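Local coordinates for SusD-like carbohydrate binding protein (Bacteroides vulgatus, PDB 3LEW) that probably binds carbohydrate at the bacterial outer membrane and helps in nutrient uptake, as a member of the SusD family, at residues 85-90 against 134-139; 227-232 against 347-352; 353-358 against 412-417; 470-475 against 482-487. One frame throughout, in Å; residues are numbered along the deposited sequence. Where two conformers were deposited one is given.

Contacts 1 to 3 lie about 12 to 17 Å from the centre of the chain, whereas contact 4, about 24 Å out, is the most peripheral, though its touching residues are still buried or partly exposed. Contact 1 combines a hydroxyl pair with aromatic packing. Contacts 2 and 3 use successive turns of helix 346-359: the earlier one meets helix 219-232 through aliphatic groups and a tyrosine face, the later one reaches helix 408-414 through an ion pair. Asp227 ties the two together by bonding Asn353 and Lys357. Contact 4 is apolar; it touches contact 1 where Tyr470 N and Cys135 O form a probable backbone hydrogen bond and Thr473 packs on Trp87.

Contact 1: 85-90 against 134-139; sequences LSWLLA and SCYSFA
Ser86 and Trp87 on helix 81-103 receive the side chain of Tyr136 in two quite different ways, one polar and one aromatic. The phenol meets Ser86 end-on: Ser86 OG lies at the edge of the tyrosine ring, near its plane, and 2.8 Å from Tyr136 OH in a hydrogen bond whose direction remains open. Ser86 OG also bonds to His131 NE2, so the serine hydroxyl is shared between the phenol and an imidazole. A first torsion of 177° turns this hydroxyl from its helix toward Tyr136, while Ser86 CB approaches Tyr136 OH to 3.3 Å. The whole sits within a largely helical region whose sequence is related to TPR repeats, where Tyr136 follows directly on helix 111-135 and reaches back to helix 81-103. Trp87 takes a comparable torsion, with CG opposite the backbone N (chi1 -162°), and this brings the CE3-CZ3 edge of its six-membered ring up to the phenol at a slant. Trp87 CE3 comes within 3.6 Å of Tyr136 CE2, which lies near the plane of the indole at its edge. The two ring planes are inclined at 51°, with centroids 5.6 Å apart, a slanting pair that is neither stacked nor T-shaped. On the pyrrole side Trp87 NE1 bonds to Glu476 OE1, which helps to hold the indole in this rotation, and a pentaethylene glycol, probably from the crystallisation liquor, lies about 4 Å from the tryptophan side chain.

Contact 2: 227-232 against 347-352; sequences DKLLAK and AEIYLI
Leu229 and Leu230 face Ile349 and Tyr350 across two helices that run in broadly opposing directions, their N-to-C directions 139° apart. Axes of the short segments approach to 9.9 Å, and the nearest backbones are those of Leu230 and Ile349, whose CA atoms stand 7.4 Å apart. Ile349 is shared by both leucines. Its CG1 branch takes Leu229 CD1 at 3.9 Å, the two side chains crossing almost at right angles. Its CG2 methyl instead lies between the two leucines, closest to Leu230 CG at 3.9 Å but also 4.1 Å from Leu229 CD2; Leu230 and Ile349 slide past one another in opposite directions. The division follows from the isoleucine's first torsion (chi1 -50°), which places CG1 opposite the carbonyl carbon, where it meets Leu229 alone, and CG2 opposite the backbone N. Leu230 continues beyond Ile349 to Tyr350. Its CD2 methyl sits over one face of the tyrosine ring, 4.1 Å from the centroid and 26° off the normal, a CH-pi contact. The polar end of Tyr350 is held separately, since Tyr350 OH bonds to the carbonyl oxygen of Asn234, four residues along the chain from Leu230. No hydrogen bond links the two segments directly. Such interlocking of branched aliphatic side chains between oppositely directed helices is consistent with the TPR-like helical packing of SusD proteins.

Contact 3: 353-358 against 412-417; sequences NAEAKA and IIRNQQ
Glu355 and Arg414 reach toward each other from opposite directions and close a buried, two-pronged salt bridge. Glu355 extends fully from its helix, CG opposite the backbone N (chi1 -174°); Arg414 starts with CG between the backbone N and the carbonyl carbon (chi1 76°), then runs straight to NE. Its NH2 bonds to Glu355 OE1 and its NH1 to Glu355 OE2, each at 2.9 Å and nearly straight. The carboxylate lies at the guanidinium edge, yet the planes are 38° apart: Glu355 OE1 offers its syn lone pair, whereas Glu355 OE2 is met from above the carboxylate plane. Glu355 OE2 has a second donor in Trp395 NE1, and Arg414 NE is taken up by Asp411 OD1. Arg414 and nearby Arg398 would probably favour the ionised carboxylate, while the acids offset the two close guanidinium charges. Asn415 OD1 lies 3.3 Å above one guanidinium face of Arg414, and Asn415 ND2 bonds to Gln417 OE1. A Schellman motif satisfies the backbone, Gln417 N bonding to Ile412 O and Gln416 N to Ile413 O. The ion pair thus spans from helix 346-359 to helix 408-414, with Leu214 of helix 202-215 touching both charged side chains and Leu391 of helix 387-401 packed on Glu355.

Contact 4: 470-475 against 482-487; sequences YRITDS and NLYKDH
Ile472 and Leu483 point at each other tip to tip, the CG2 methyl of Ile472 meeting Leu483 CD2 at 3.7 Å. The other branch of Ile472 goes to Tyr484: its CD1 methyl lies 3.9 Å from Tyr484 OH and 4.2 Å from Tyr484 CE1. Isoleucine and tyrosine come from opposite directions, and the methyl approaches the ring obliquely, over neither face nor edge. With chi1 of Ile472 at -62°, the two branches diverge from CB, the short one toward the leucine and the long one toward the phenol. Leu483 in turn covers its neighbour, with Leu483 CG 3.9 Å above the centre of one Tyr484 face. Both partners belong to a type I beta turn, Asn482 to Lys485, which follows helix 474-479 and doubles back toward the chain entering that helix. Thr473 occupies its N-cap, with Thr473 OG1 bonded to Glu476 N. Tyr484 OH bonds to Glu477 OE2 on the same short helix, which helps to place the phenol end beside Ile472. Farther in, Ile472 touches Trp87 of helix 81-103, and Tyr484 rests on Val147 of strand 147-149.

Contact 1: 85-90 against 134-139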
# COMPACT_ATOMS: atom_id res chain seq x y z
N LEU A 85 10.89 6.62 9.14
CA LEU A 85 9.59 6.48 9.74
C LEU A 85 9.06 5.05 9.64
O LEU A 85 8.41 4.56 10.57
CB LEU A 85 8.60 7.41 9.04
CG LEU A 85 7.20 7.42 9.65
CD1 LEU A 85 7.20 7.87 11.16
CD2 LEU A 85 6.26 8.32 8.81
N SER A 86 9.38 4.38 8.54
CA SER A 86 8.94 3.00 8.35
C SER A 86 9.38 2.11 9.51
O SER A 86 8.59 1.37 10.14
CB SER A 86 9.46 2.47 7.01
OG SER A 86 9.10 1.12 6.81
N TRP A 87 10.67 2.21 9.79
CA TRP A 87 11.28 1.39 10.85
C TRP A 87 10.67 1.71 12.23
O TRP A 87 10.34 0.81 13.02
CB TRP A 87 12.78 1.65 10.89
CG TRP A 87 13.56 0.57 11.64
CD1 TRP A 87 14.11 0.69 12.86
CD2 TRP A 87 13.86 -0.76 11.19
NE1 TRP A 87 14.75 -0.49 13.24
CE2 TRP A 87 14.60 -1.40 12.22
CE3 TRP A 87 13.56 -1.48 10.03
CZ2 TRP A 87 15.08 -2.71 12.10
CZ3 TRP A 87 14.04 -2.78 9.90
CH2 TRP A 87 14.76 -3.40 10.96
N LEU A 88 10.55 3.00 12.53
CA LEU A 88 10.04 3.44 13.82
C LEU A 88 8.59 3.02 14.02
O LEU A 88 8.23 2.52 15.08
CB LEU A 88 10.22 4.95 13.95
CG LEU A 88 9.48 5.76 15.03
CD1 LEU A 88 9.90 7.21 14.92
CD2 LEU A 88 8.00 5.70 14.86
N LEU A 89 7.75 3.25 13.01
CA LEU A 89 6.34 2.93 13.14
C LEU A 89 6.17 1.42 13.28
O LEU A 89 5.42 0.97 14.17
CB LEU A 89 5.49 3.42 11.98
CG LEU A 89 5.36 4.93 11.78
CD1 LEU A 89 4.50 5.22 10.54
CD2 LEU A 89 4.86 5.67 13.08
N ALA A 90 6.85 0.63 12.44
CA ALA A 90 6.72 -0.81 12.48
C ALA A 90 7.05 -1.34 13.89
O ALA A 90 6.27 -2.08 14.50
CB ALA A 90 7.61 -1.51 11.42
N SER A 134 7.66 -7.66 2.93
CA SER A 134 7.38 -7.29 1.53
C SER A 134 8.20 -6.14 1.00
O SER A 134 8.23 -5.96 -0.23
CB SER A 134 5.88 -7.00 1.35
OG SER A 134 5.41 -5.91 2.14
N CYS A 135 8.85 -5.33 1.85
CA CYS A 135 9.58 -4.12 1.49
C CYS A 135 11.11 -4.16 1.74
O CYS A 135 11.84 -3.39 1.17
CB CYS A 135 9.05 -2.95 2.31
SG CYS A 135 7.38 -2.43 1.86
N TYR A 136 11.55 -4.99 2.69
CA TYR A 136 12.96 -4.98 3.16
C TYR A 136 13.85 -6.10 2.59
O TYR A 136 15.04 -6.22 2.97
CB TYR A 136 13.00 -5.02 4.70
CG TYR A 136 12.62 -3.72 5.36
CD1 TYR A 136 11.28 -3.25 5.36
CD2 TYR A 136 13.58 -2.90 5.90
CE1 TYR A 136 10.90 -2.02 5.95
CE2 TYR A 136 13.23 -1.68 6.48
CZ TYR A 136 11.88 -1.24 6.48
OH TYR A 136 11.60 -0.08 7.07
N SER A 137 13.29 -6.90 1.70
CA SER A 137 14.02 -7.98 1.05
C SER A 137 13.44 -8.15 -0.36
O SER A 137 12.28 -7.81 -0.63
CB SER A 137 13.81 -9.29 1.78
OG SER A 137 14.11 -9.27 3.18
N PHE A 138 14.25 -8.71 -1.24
CA PHE A 138 13.75 -9.17 -2.53
C PHE A 138 12.80 -10.37 -2.33
O PHE A 138 12.64 -10.90 -1.20
CB PHE A 138 14.90 -9.54 -3.50
CG PHE A 138 15.80 -8.38 -3.81
CD1 PHE A 138 15.28 -7.23 -4.40
CD2 PHE A 138 17.15 -8.42 -3.51
CE1 PHE A 138 16.09 -6.16 -4.72
CE2 PHE A 138 17.98 -7.34 -3.79
CZ PHE A 138 17.45 -6.22 -4.43
N ALA A 139 12.12 -10.72 -3.41
CA ALA A 139 11.07 -11.77 -3.38
C ALA A 139 11.54 -13.03 -2.65
O ALA A 139 12.72 -13.42 -2.71
CB ALA A 139 10.64 -12.12 -4.79

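Contact 2: 227-232 against 347-352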
# COMPACT_ATOMS: atom_id res chain seq x y z
N ASP A 227 -11.18 -16.93 -1.11
CA ASP A 227 -12.48 -17.56 -1.35
C ASP A 227 -13.44 -17.33 -0.15
O ASP A 227 -14.61 -16.97 -0.33
CB ASP A 227 -12.32 -19.08 -1.58
CG ASP A 227 -12.01 -19.48 -3.05
OD1 ASP A 227 -12.13 -18.66 -4.01
OD2 ASP A 227 -11.71 -20.68 -3.25
N LYS A 228 -12.96 -17.58 1.06
CA LYS A 228 -13.80 -17.40 2.29
C LYS A 228 -14.29 -15.98 2.39
O LYS A 228 -15.46 -15.75 2.71
CB LYS A 228 -12.99 -17.73 3.56
CG LYS A 228 -12.79 -19.23 3.82
CD LYS A 228 -11.85 -19.55 5.03
CE LYS A 228 -11.84 -21.05 5.42
NZ LYS A 228 -12.97 -21.39 6.31
N LEU A 229 -13.40 -15.01 2.14
CA LEU A 229 -13.72 -13.58 2.18
C LEU A 229 -14.79 -13.26 1.14
O LEU A 229 -15.87 -12.73 1.48
CB LEU A 229 -12.48 -12.71 2.03
CG LEU A 229 -12.70 -11.24 2.41
CD1 LEU A 229 -11.40 -10.51 2.72
CD2 LEU A 229 -13.52 -10.46 1.36
N LEU A 230 -14.59 -13.70 -0.09
CA LEU A 230 -15.56 -13.37 -1.14
C LEU A 230 -16.92 -14.03 -0.93
O LEU A 230 -17.94 -13.48 -1.39
CB LEU A 230 -15.00 -13.71 -2.51
CG LEU A 230 -13.80 -12.91 -2.99
CD1 LEU A 230 -13.17 -13.52 -4.27
CD2 LEU A 230 -14.18 -11.43 -3.20
N ALA A 231 -16.93 -15.18 -0.24
CA ALA A 231 -18.21 -15.86 0.11
C ALA A 231 -19.02 -15.03 1.10
O ALA A 231 -20.22 -15.16 1.17
CB ALA A 231 -17.96 -17.27 0.65
N LYS A 232 -18.34 -14.19 1.88
CA LYS A 232 -18.97 -13.29 2.86
C LYS A 232 -19.21 -11.88 2.32
O LYS A 232 -20.08 -11.19 2.81
CB LYS A 232 -18.04 -13.12 4.08
CG LYS A 232 -17.92 -14.32 4.99
CD LYS A 232 -16.71 -14.10 5.94
CE LYS A 232 -16.96 -14.65 7.33
NZ LYS A 232 -16.23 -15.94 7.58
N ALA A 347 -12.03 -5.15 -4.26
CA ALA A 347 -11.42 -5.37 -5.55
C ALA A 347 -10.04 -6.04 -5.46
O ALA A 347 -9.69 -6.83 -6.33
CB ALA A 347 -11.28 -4.03 -6.36
N GLU A 348 -9.23 -5.67 -4.48
CA GLU A 348 -7.94 -6.32 -4.27
C GLU A 348 -8.11 -7.81 -3.99
O GLU A 348 -7.26 -8.62 -4.41
CB GLU A 348 -7.18 -5.65 -3.12
CG GLU A 348 -5.79 -6.27 -2.87
CD GLU A 348 -5.16 -5.89 -1.54
OE1 GLU A 348 -5.66 -5.01 -0.82
OE2 GLU A 348 -4.13 -6.54 -1.19
N ILE A 349 -9.17 -8.18 -3.25
CA ILE A 349 -9.42 -9.59 -2.92
C ILE A 349 -9.79 -10.37 -4.17
O ILE A 349 -9.31 -11.48 -4.35
CB ILE A 349 -10.50 -9.75 -1.82
CG1 ILE A 349 -10.18 -8.85 -0.60
CG2 ILE A 349 -10.64 -11.22 -1.42
CD1 ILE A 349 -8.74 -9.07 -0.00
N TYR A 350 -10.57 -9.77 -5.07
CA TYR A 350 -10.84 -10.43 -6.37
C TYR A 350 -9.52 -10.67 -7.12
O TYR A 350 -9.30 -11.73 -7.69
CB TYR A 350 -11.71 -9.56 -7.27
CG TYR A 350 -13.21 -9.67 -7.09
CD1 TYR A 350 -13.86 -8.95 -6.09
CD2 TYR A 350 -13.96 -10.45 -7.93
CE1 TYR A 350 -15.24 -9.00 -5.94
CE2 TYR A 350 -15.35 -10.52 -7.78
CZ TYR A 350 -15.99 -9.77 -6.80
OH TYR A 350 -17.39 -9.84 -6.69
N LEU A 351 -8.65 -9.67 -7.10
CA LEU A 351 -7.36 -9.79 -7.81
C LEU A 351 -6.40 -10.80 -7.16
O LEU A 351 -5.74 -11.54 -7.87
CB LEU A 351 -6.70 -8.41 -7.88
CG LEU A 351 -7.37 -7.46 -8.91
CD1 LEU A 351 -6.97 -6.02 -8.57
CD2 LEU A 351 -6.92 -7.82 -10.34
N ILE A 352 -6.36 -10.85 -5.82
CA ILE A 352 -5.57 -11.86 -5.10
C ILE A 352 -6.09 -13.29 -5.41
O ILE A 352 -5.31 -14.19 -5.67
CB ILE A 352 -5.60 -11.65 -3.56
CG1 ILE A 352 -4.85 -10.36 -3.13
CG2 ILE A 352 -5.00 -12.88 -2.79
CD1 ILE A 352 -5.14 -9.89 -1.75

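Contact 3: 353-358 against 412-417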
# COMPACT_ATOMS: atom_id res chain seq x y z
N ASN A 353 -7.40 -13.46 -5.33
CA ASN A 353 -8.05 -14.71 -5.68
C ASN A 353 -7.68 -15.15 -7.11
O ASN A 353 -7.26 -16.31 -7.34
CB ASN A 353 -9.55 -14.58 -5.46
CG ASN A 353 -10.26 -15.89 -5.50
OD1 ASN A 353 -10.95 -16.17 -6.49
ND2 ASN A 353 -10.17 -16.71 -4.41
N ALA A 354 -7.82 -14.23 -8.07
CA ALA A 354 -7.42 -14.51 -9.45
C ALA A 354 -5.97 -14.93 -9.59
O ALA A 354 -5.66 -15.92 -10.23
CB ALA A 354 -7.72 -13.32 -10.40
N GLU A 355 -5.06 -14.20 -8.96
CA GLU A 355 -3.64 -14.50 -9.09
C GLU A 355 -3.24 -15.84 -8.43
O GLU A 355 -2.48 -16.63 -9.01
CB GLU A 355 -2.80 -13.34 -8.52
CG GLU A 355 -1.33 -13.54 -8.77
CD GLU A 355 -0.44 -12.35 -8.37
OE1 GLU A 355 -0.96 -11.21 -8.20
OE2 GLU A 355 0.81 -12.58 -8.31
N ALA A 356 -3.76 -16.11 -7.23
CA ALA A 356 -3.49 -17.37 -6.57
C ALA A 356 -4.00 -18.52 -7.45
O ALA A 356 -3.30 -19.50 -7.68
CB ALA A 356 -4.17 -17.39 -5.21
N LYS A 357 -5.20 -18.36 -7.97
CA LYS A 357 -5.74 -19.39 -8.86
C LYS A 357 -4.90 -19.61 -10.17
O LYS A 357 -4.77 -20.74 -10.64
CB LYS A 357 -7.22 -19.12 -9.15
CG LYS A 357 -8.11 -19.43 -7.95
CD LYS A 357 -9.53 -18.95 -8.12
CE LYS A 357 -10.40 -19.45 -6.95
NZ LYS A 357 -11.79 -18.81 -7.01
N ALA A 358 -4.36 -18.54 -10.73
CA ALA A 358 -3.50 -18.62 -11.93
C ALA A 358 -2.26 -19.47 -11.62
O ALA A 358 -1.92 -20.36 -12.38
CB ALA A 358 -3.10 -17.23 -12.43
N ILE A 412 6.44 -4.88 -7.96
CA ILE A 412 7.74 -4.92 -8.64
C ILE A 412 8.71 -5.88 -7.91
O ILE A 412 9.39 -6.73 -8.52
CB ILE A 412 8.31 -3.48 -8.77
CG1 ILE A 412 7.55 -2.78 -9.92
CG2 ILE A 412 9.85 -3.47 -9.07
CD1 ILE A 412 7.72 -1.27 -9.99
N ILE A 413 8.76 -5.74 -6.61
CA ILE A 413 9.60 -6.59 -5.74
C ILE A 413 9.12 -8.06 -5.79
O ILE A 413 9.87 -8.94 -6.19
CB ILE A 413 9.62 -6.10 -4.31
CG1 ILE A 413 10.41 -4.79 -4.16
CG2 ILE A 413 10.28 -7.11 -3.39
CD1 ILE A 413 10.31 -4.09 -2.75
N ARG A 414 7.87 -8.31 -5.41
CA ARG A 414 7.44 -9.71 -5.26
C ARG A 414 7.40 -10.48 -6.58
O ARG A 414 7.63 -11.69 -6.61
CB ARG A 414 6.12 -9.79 -4.53
CG ARG A 414 4.90 -9.41 -5.39
CD ARG A 414 3.63 -9.34 -4.57
NE ARG A 414 2.54 -8.95 -5.45
CZ ARG A 414 1.84 -9.80 -6.21
NH1 ARG A 414 2.04 -11.09 -6.13
NH2 ARG A 414 0.91 -9.33 -7.04
N ASN A 415 7.15 -9.80 -7.68
CA ASN A 415 7.08 -10.46 -8.99
C ASN A 415 8.42 -10.47 -9.76
O ASN A 415 8.50 -10.99 -10.88
CB ASN A 415 6.01 -9.80 -9.86
CG ASN A 415 4.62 -9.88 -9.26
OD1 ASN A 415 4.30 -10.80 -8.53
ND2 ASN A 415 3.76 -8.94 -9.64
N GLN A 416 9.45 -9.86 -9.18
CA GLN A 416 10.77 -9.71 -9.84
C GLN A 416 10.62 -9.03 -11.19
O GLN A 416 11.23 -9.43 -12.19
CB GLN A 416 11.52 -11.04 -9.93
CG GLN A 416 11.83 -11.64 -8.58
CD GLN A 416 12.68 -12.87 -8.67
OE1 GLN A 416 13.85 -12.81 -9.14
NE2 GLN A 416 12.12 -13.99 -8.28
N GLN A 417 9.83 -7.96 -11.20
CA GLN A 417 9.62 -7.22 -12.42
C GLN A 417 10.52 -6.02 -12.45
O GLN A 417 11.22 -5.74 -11.48
CB GLN A 417 8.14 -6.83 -12.52
CG GLN A 417 7.25 -8.00 -12.94
CD GLN A 417 5.82 -7.55 -13.04
OE1 GLN A 417 5.18 -7.26 -12.02
NE2 GLN A 417 5.31 -7.46 -14.27

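Contact 4: 470-475 against 482-487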
# COMPACT_ATOMS: atom_id res chain seq x y z
N TYR A 470 13.50 -1.07 0.93
CA TYR A 470 13.65 -0.32 2.19
C TYR A 470 14.84 -0.92 2.95
O TYR A 470 15.22 -2.09 2.71
CB TYR A 470 12.40 -0.39 3.04
CG TYR A 470 11.21 0.44 2.56
CD1 TYR A 470 10.60 0.21 1.33
CD2 TYR A 470 10.62 1.37 3.40
CE1 TYR A 470 9.42 0.94 0.92
CE2 TYR A 470 9.50 2.10 3.01
CZ TYR A 470 8.92 1.89 1.77
OH TYR A 470 7.77 2.63 1.45
N ARG A 471 15.49 -0.10 3.75
CA ARG A 471 16.73 -0.44 4.45
C ARG A 471 16.65 -0.33 5.96
O ARG A 471 16.11 0.59 6.53
CB ARG A 471 17.84 0.49 3.95
CG ARG A 471 18.04 0.38 2.44
CD ARG A 471 19.20 1.23 1.96
NE ARG A 471 20.48 0.75 2.48
CZ ARG A 471 21.67 1.24 2.13
NH1 ARG A 471 21.77 2.25 1.27
NH2 ARG A 471 22.79 0.70 2.67
N ILE A 472 17.25 -1.30 6.63
CA ILE A 472 17.48 -1.20 8.06
C ILE A 472 18.22 0.13 8.30
O ILE A 472 19.14 0.52 7.53
CB ILE A 472 18.27 -2.42 8.57
CG1 ILE A 472 17.47 -3.71 8.33
CG2 ILE A 472 18.65 -2.22 10.01
CD1 ILE A 472 18.23 -5.03 8.41
N THR A 473 17.80 0.85 9.34
CA THR A 473 18.35 2.19 9.65
C THR A 473 19.78 2.16 10.12
O THR A 473 20.26 1.15 10.69
CB THR A 473 17.52 2.89 10.73
OG1 THR A 473 17.55 2.13 11.94
CG2 THR A 473 16.05 3.13 10.24
N ASP A 474 20.46 3.29 9.93
CA ASP A 474 21.80 3.47 10.49
C ASP A 474 21.81 3.27 12.01
O ASP A 474 22.76 2.66 12.56
CB ASP A 474 22.35 4.86 10.16
CG ASP A 474 22.81 4.99 8.70
OD1 ASP A 474 23.01 3.98 7.98
OD2 ASP A 474 22.97 6.14 8.28
N SER A 475 20.80 3.81 12.70
CA SER A 475 20.73 3.69 14.16
C SER A 475 20.67 2.23 14.58
O SER A 475 21.36 1.82 15.51
CB SER A 475 19.55 4.49 14.75
OG SER A 475 19.59 4.43 16.17
N ASN A 482 24.25 -7.57 16.97
CA ASN A 482 24.06 -8.91 16.40
C ASN A 482 23.20 -8.98 15.13
O ASN A 482 22.79 -10.07 14.69
CB ASN A 482 23.40 -9.76 17.47
CG ASN A 482 24.26 -9.86 18.75
OD1 ASN A 482 23.78 -9.55 19.84
ND2 ASN A 482 25.50 -10.24 18.61
N LEU A 483 22.89 -7.80 14.57
CA LEU A 483 21.91 -7.67 13.51
C LEU A 483 22.10 -8.68 12.37
O LEU A 483 21.12 -9.30 11.93
CB LEU A 483 21.98 -6.24 12.96
CG LEU A 483 20.99 -5.83 11.89
CD1 LEU A 483 19.55 -6.00 12.36
CD2 LEU A 483 21.31 -4.37 11.48
N TYR A 484 23.35 -8.83 11.89
CA TYR A 484 23.63 -9.63 10.69
C TYR A 484 24.31 -10.95 11.05
O TYR A 484 24.99 -11.56 10.21
CB TYR A 484 24.54 -8.85 9.72
CG TYR A 484 23.87 -7.60 9.20
CD1 TYR A 484 22.72 -7.69 8.44
CD2 TYR A 484 24.37 -6.33 9.49
CE1 TYR A 484 22.08 -6.54 7.96
CE2 TYR A 484 23.73 -5.16 9.01
CZ TYR A 484 22.59 -5.27 8.27
OH TYR A 484 21.97 -4.13 7.78
N LYS A 485 24.14 -11.39 12.29
CA LYS A 485 24.78 -12.61 12.73
C LYS A 485 24.33 -13.87 11.98
O LYS A 485 25.18 -14.73 11.66
CB LYS A 485 24.55 -12.80 14.22
CG LYS A 485 25.38 -13.90 14.83
CD LYS A 485 24.98 -14.11 16.30
CE LYS A 485 25.75 -15.26 16.95
NZ LYS A 485 25.18 -15.62 18.30
N ASP A 486 23.03 -14.00 11.75
CA ASP A 486 22.46 -15.22 11.16
C ASP A 486 22.34 -15.10 9.64
O ASP A 486 22.47 -16.10 8.92
CB ASP A 486 21.12 -15.55 11.78
CG ASP A 486 21.22 -15.94 13.24
OD1 ASP A 486 22.28 -16.40 13.68
OD2 ASP A 486 20.22 -15.78 13.94
N HIS A 487 22.05 -13.89 9.16
CA HIS A 487 21.86 -13.62 7.73
C HIS A 487 22.62 -12.35 7.39
O HIS A 487 22.35 -11.29 7.95
CB HIS A 487 20.37 -13.47 7.43
CG HIS A 487 19.58 -14.66 7.84
ND1 HIS A 487 19.68 -15.88 7.19
CD2 HIS A 487 18.73 -14.86 8.89
CE1 HIS A 487 18.91 -16.77 7.82
NE2 HIS A 487 18.33 -16.17 8.85